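Local coordinates for CocE/NonD family hydrolase (Staphylococcus aureus subsp. aureus COL, PDB 3III), which probably hydrolyses ester or amide bonds, as a CocE/NonD family alpha/beta-hydrolase related to X-Pro dipeptidyl-peptidases, at residues D443-Q451 with V519-R530. Sequence-based numbering, arbitrary orientation.
Sequences DFNHIENGQ and VIGNSTPGMKTR
R530 runs out straight, with CG anti to the backbone N (chi1 -171°) and the chain extended on to NE, and this carries its guanidinium across I447 and back to the start of its own loop. I447 has CG1 between its backbone N and carbonyl carbon (chi1 67°), and the extended second torsion (chi2 175°) sends CD1 over one guanidinium face; CD1 also packs on V519 CG1 at 3.8 Å. The NE bond to F444 O is weak, but NH1 grips two carbonyls: V519 O at 2.8 Å, near the guanidinium plane, and G521 O, tilted from it.

The N445 amide works at both ends. ND2 donates to T529 O at 2.9 Å, coming from above that carbonyl's plane, while OD1 takes the ND1 proton of H446 in the plane of the imidazole, which fixes the amide's rotation. The peptide bond before N445 is cis, and N445 CB sits over the centre of the F444 ring. S523 OG lies 2.9 Å from N445 O and 3.1 Å from H446 O, and accepts from W91. A water donates to N445 O, accepts from S523 N and hydrogen-bonds T529 OG1. V519 CG2 rests against the Q451 amide, whose OE1 is held by K430 and NE2 by T454.

D443 and I447 exchange two backbone hydrogen bonds, N to O each way, and H446 also faces D443: the hairpin joining strands 441-443 and 447-458 closes with a G1 beta bulge, packed on the 519-530 loop within the C-terminal non-catalytic domain of the X-Pro dipeptidyl-peptidase family.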
loop_
_atom_site.group_PDB
_atom_site.type_symbol
_atom_site.label_atom_id
_atom_site.label_comp_id
_atom_site.label_asym_id
_atom_site.label_seq_id
_atom_site.Cartn_x
_atom_site.Cartn_y
_atom_site.Cartn_z
ATOM N N ASP A 443 6.335 -6.454 -8.379
ATOM C CA ASP A 443 6.152 -6.934 -7.015
ATOM C C ASP A 443 6.917 -5.963 -6.137
ATOM O O ASP A 443 7.508 -4.999 -6.616
ATOM C CB ASP A 443 6.661 -8.381 -6.926
ATOM C CG ASP A 443 6.036 -9.199 -5.795
ATOM O OD1 ASP A 443 5.555 -8.642 -4.784
ATOM O OD2 ASP A 443 6.061 -10.442 -5.931
ATOM N N PHE A 444 6.856 -6.160 -4.843
ATOM C CA PHE A 444 7.472 -5.172 -3.905
ATOM C C PHE A 444 9.000 -5.413 -3.756
ATOM O O PHE A 444 9.449 -6.551 -3.666
ATOM C CB PHE A 444 6.788 -5.263 -2.568
ATOM C CG PHE A 444 7.207 -4.188 -1.603
ATOM C CD1 PHE A 444 7.948 -4.522 -0.507
ATOM C CD2 PHE A 444 6.860 -2.871 -1.816
ATOM C CE1 PHE A 444 8.315 -3.536 0.426
ATOM C CE2 PHE A 444 7.229 -1.898 -0.939
ATOM C CZ PHE A 444 7.994 -2.243 0.171
ATOM N N ASN A 445 9.819 -4.380 -3.676
ATOM C CA ASN A 445 9.489 -2.985 -3.849
ATOM C C ASN A 445 10.070 -2.581 -5.211
ATOM O O ASN A 445 11.316 -2.432 -5.385
ATOM C CB ASN A 445 10.076 -2.188 -2.630
ATOM C CG ASN A 445 9.739 -0.725 -2.655
ATOM O OD1 ASN A 445 9.157 -0.256 -3.647
ATOM N ND2 ASN A 445 10.145 0.039 -1.611
ATOM N N HIS A 446 9.171 -2.385 -6.187
ATOM C CA HIS A 446 9.548 -2.142 -7.601
ATOM C C HIS A 446 10.525 -3.198 -8.138
ATOM O O HIS A 446 11.498 -2.865 -8.787
ATOM C CB HIS A 446 10.114 -0.730 -7.812
ATOM C CG HIS A 446 9.083 0.340 -7.630
ATOM N ND1 HIS A 446 8.588 0.674 -6.390
ATOM C CD2 HIS A 446 8.419 1.103 -8.526
ATOM C CE1 HIS A 446 7.649 1.594 -6.542
ATOM N NE2 HIS A 446 7.528 1.876 -7.830
ATOM N N ILE A 447 10.293 -4.454 -7.788
ATOM C CA ILE A 447 11.033 -5.550 -8.414
ATOM C C ILE A 447 10.247 -6.035 -9.629
ATOM O O ILE A 447 9.055 -5.819 -9.717
ATOM C CB ILE A 447 11.354 -6.731 -7.445
ATOM C CG1 ILE A 447 10.076 -7.485 -6.990
ATOM C CG2 ILE A 447 12.187 -6.192 -6.259
ATOM C CD1 ILE A 447 10.439 -8.791 -6.097
ATOM N N GLU A 448 10.960 -6.557 -10.609
ATOM C CA GLU A 448 10.319 -7.043 -11.853
ATOM C C GLU A 448 10.323 -8.559 -11.975
ATOM O O GLU A 448 9.698 -9.098 -12.902
ATOM C CB GLU A 448 10.971 -6.395 -13.069
ATOM C CG GLU A 448 10.832 -4.857 -13.000
ATOM C CD GLU A 448 11.247 -4.120 -14.240
ATOM O OE1 GLU A 448 11.811 -4.723 -15.196
ATOM O OE2 GLU A 448 11.007 -2.875 -14.265
ATOM N N ASN A 449 11.000 -9.237 -11.051
ATOM C CA ASN A 449 10.995 -10.737 -11.008
ATOM C C ASN A 449 10.103 -11.286 -9.914
ATOM O O ASN A 449 10.406 -12.323 -9.319
ATOM C CB ASN A 449 12.436 -11.275 -10.818
ATOM C CG ASN A 449 13.044 -10.889 -9.457
ATOM O OD1 ASN A 449 12.662 -9.890 -8.864
ATOM N ND2 ASN A 449 13.931 -11.746 -8.935
ATOM N N GLY A 450 8.986 -10.613 -9.657
ATOM C CA GLY A 450 8.064 -11.024 -8.665
ATOM C C GLY A 450 7.093 -12.097 -9.111
ATOM O O GLY A 450 7.174 -12.658 -10.207
ATOM N N GLN A 451 6.142 -12.380 -8.233
ATOM C CA GLN A 451 5.263 -13.514 -8.419
ATOM C C GLN A 451 3.814 -13.035 -8.375
ATOM O O GLN A 451 3.539 -11.855 -8.500
ATOM C CB GLN A 451 5.599 -14.630 -7.404
ATOM C CG GLN A 451 5.283 -14.322 -5.932
ATOM C CD GLN A 451 5.902 -15.386 -4.908
ATOM O OE1 GLN A 451 6.522 -16.339 -5.315
ATOM N NE2 GLN A 451 5.701 -15.172 -3.608
ATOM N N VAL A 519 10.787 -15.131 -3.307
ATOM C CA VAL A 519 11.496 -14.368 -4.303
ATOM C C VAL A 519 12.639 -13.698 -3.570
ATOM O O VAL A 519 12.458 -13.083 -2.499
ATOM C CB VAL A 519 10.563 -13.336 -4.989
ATOM C CG1 VAL A 519 11.389 -12.454 -5.965
ATOM C CG2 VAL A 519 9.379 -14.034 -5.725
ATOM N N ILE A 520 13.847 -13.879 -4.057
ATOM C CA ILE A 520 14.941 -13.308 -3.318
ATOM C C ILE A 520 15.410 -12.006 -3.942
ATOM O O ILE A 520 15.087 -11.695 -5.083
ATOM C CB ILE A 520 16.079 -14.308 -3.127
ATOM C CG1 ILE A 520 16.771 -14.605 -4.447
ATOM C CG2 ILE A 520 15.525 -15.620 -2.482
ATOM C CD1 ILE A 520 17.873 -15.615 -4.230
ATOM N N GLY A 521 16.106 -11.214 -3.132
ATOM C CA GLY A 521 16.754 -9.993 -3.617
ATOM C C GLY A 521 15.831 -8.803 -3.661
ATOM O O GLY A 521 14.639 -8.873 -3.315
ATOM N N ASN A 522 16.386 -7.689 -4.052
ATOM C CA ASN A 522 15.597 -6.509 -4.260
ATOM C C ASN A 522 16.169 -5.766 -5.491
ATOM O O ASN A 522 17.082 -6.262 -6.170
ATOM C CB ASN A 522 15.613 -5.675 -2.962
ATOM C CG ASN A 522 16.970 -5.061 -2.647
ATOM O OD1 ASN A 522 17.846 -4.926 -3.515
ATOM N ND2 ASN A 522 17.142 -4.657 -1.384
ATOM N N SER A 523 15.673 -4.562 -5.747
ATOM C CA SER A 523 16.057 -3.789 -6.921
ATOM C C SER A 523 16.995 -2.666 -6.568
ATOM O O SER A 523 17.207 -1.797 -7.405
ATOM C CB SER A 523 14.802 -3.225 -7.654
ATOM O OG SER A 523 13.855 -2.578 -6.796
ATOM N N THR A 524 17.545 -2.654 -5.334
ATOM C CA THR A 524 18.505 -1.636 -4.898
ATOM C C THR A 524 19.592 -2.338 -4.029
ATOM O O THR A 524 19.570 -2.211 -2.801
ATOM C CB THR A 524 17.822 -0.505 -4.052
ATOM O OG1 THR A 524 17.215 -1.073 -2.877
ATOM C CG2 THR A 524 16.702 0.182 -4.847
ATOM N N PRO A 525 20.490 -3.124 -4.669
ATOM C CA PRO A 525 21.532 -3.837 -3.894
ATOM C C PRO A 525 22.248 -2.870 -2.929
ATOM O O PRO A 525 22.573 -1.747 -3.295
ATOM C CB PRO A 525 22.489 -4.387 -4.979
ATOM C CG PRO A 525 21.617 -4.528 -6.246
ATOM C CD PRO A 525 20.584 -3.360 -6.131
ATOM N N GLY A 526 22.435 -3.305 -1.689
ATOM C CA GLY A 526 22.994 -2.455 -0.641
ATOM C C GLY A 526 22.059 -1.537 0.151
ATOM O O GLY A 526 22.508 -0.864 1.094
HETATM N N MSE A 527 20.779 -1.513 -0.231
HETATM C CA MSE A 527 19.785 -0.678 0.412
HETATM C C MSE A 527 18.502 -1.444 0.586
HETATM O O MSE A 527 18.013 -2.058 -0.360
HETATM C CB MSE A 527 19.522 0.546 -0.430
HETATM C CG MSE A 527 18.574 1.499 0.183
HETATM SE SE MSE A 527 18.424 3.074 -0.976
HETATM C CE MSE A 527 20.264 3.733 -0.713
ATOM N N LYS A 528 17.970 -1.412 1.809
ATOM C CA LYS A 528 16.872 -2.296 2.190
ATOM C C LYS A 528 15.498 -1.721 1.825
ATOM O O LYS A 528 14.663 -1.471 2.691
ATOM C CB LYS A 528 16.970 -2.670 3.689
ATOM C CG LYS A 528 18.174 -3.634 3.990
ATOM C CD LYS A 528 18.382 -3.839 5.528
ATOM C CE LYS A 528 19.452 -4.961 5.863
ATOM N NZ LYS A 528 20.184 -4.664 7.179
ATOM N N THR A 529 15.253 -1.575 0.524
ATOM C CA THR A 529 13.959 -1.044 0.069
ATOM C C THR A 529 12.836 -2.082 0.087
ATOM O O THR A 529 11.669 -1.709 0.101
ATOM C CB THR A 529 14.041 -0.459 -1.373
ATOM O OG1 THR A 529 14.478 -1.479 -2.237
ATOM C CG2 THR A 529 14.989 0.730 -1.433
ATOM N N ARG A 530 13.196 -3.374 0.101
ATOM C CA ARG A 530 12.198 -4.435 0.165
ATOM C C ARG A 530 12.071 -4.948 1.599
ATOM O O ARG A 530 12.986 -4.781 2.426
ATOM C CB ARG A 530 12.588 -5.511 -0.822
ATOM C CG ARG A 530 11.577 -6.591 -1.054
ATOM C CD ARG A 530 12.039 -7.526 -2.126
ATOM N NE ARG A 530 11.038 -8.556 -2.286
ATOM C CZ ARG A 530 11.270 -9.858 -2.256
ATOM N NH1 ARG A 530 12.499 -10.334 -2.170
ATOM N NH2 ARG A 530 10.267 -10.685 -2.317
HETATM O O HOH W 1 13.405 -3.523 -3.846
HETATM O O HOH W 2 14.273 -8.971 -6.943
HETATM O O HOH W 3 15.053 -7.754 -8.400
#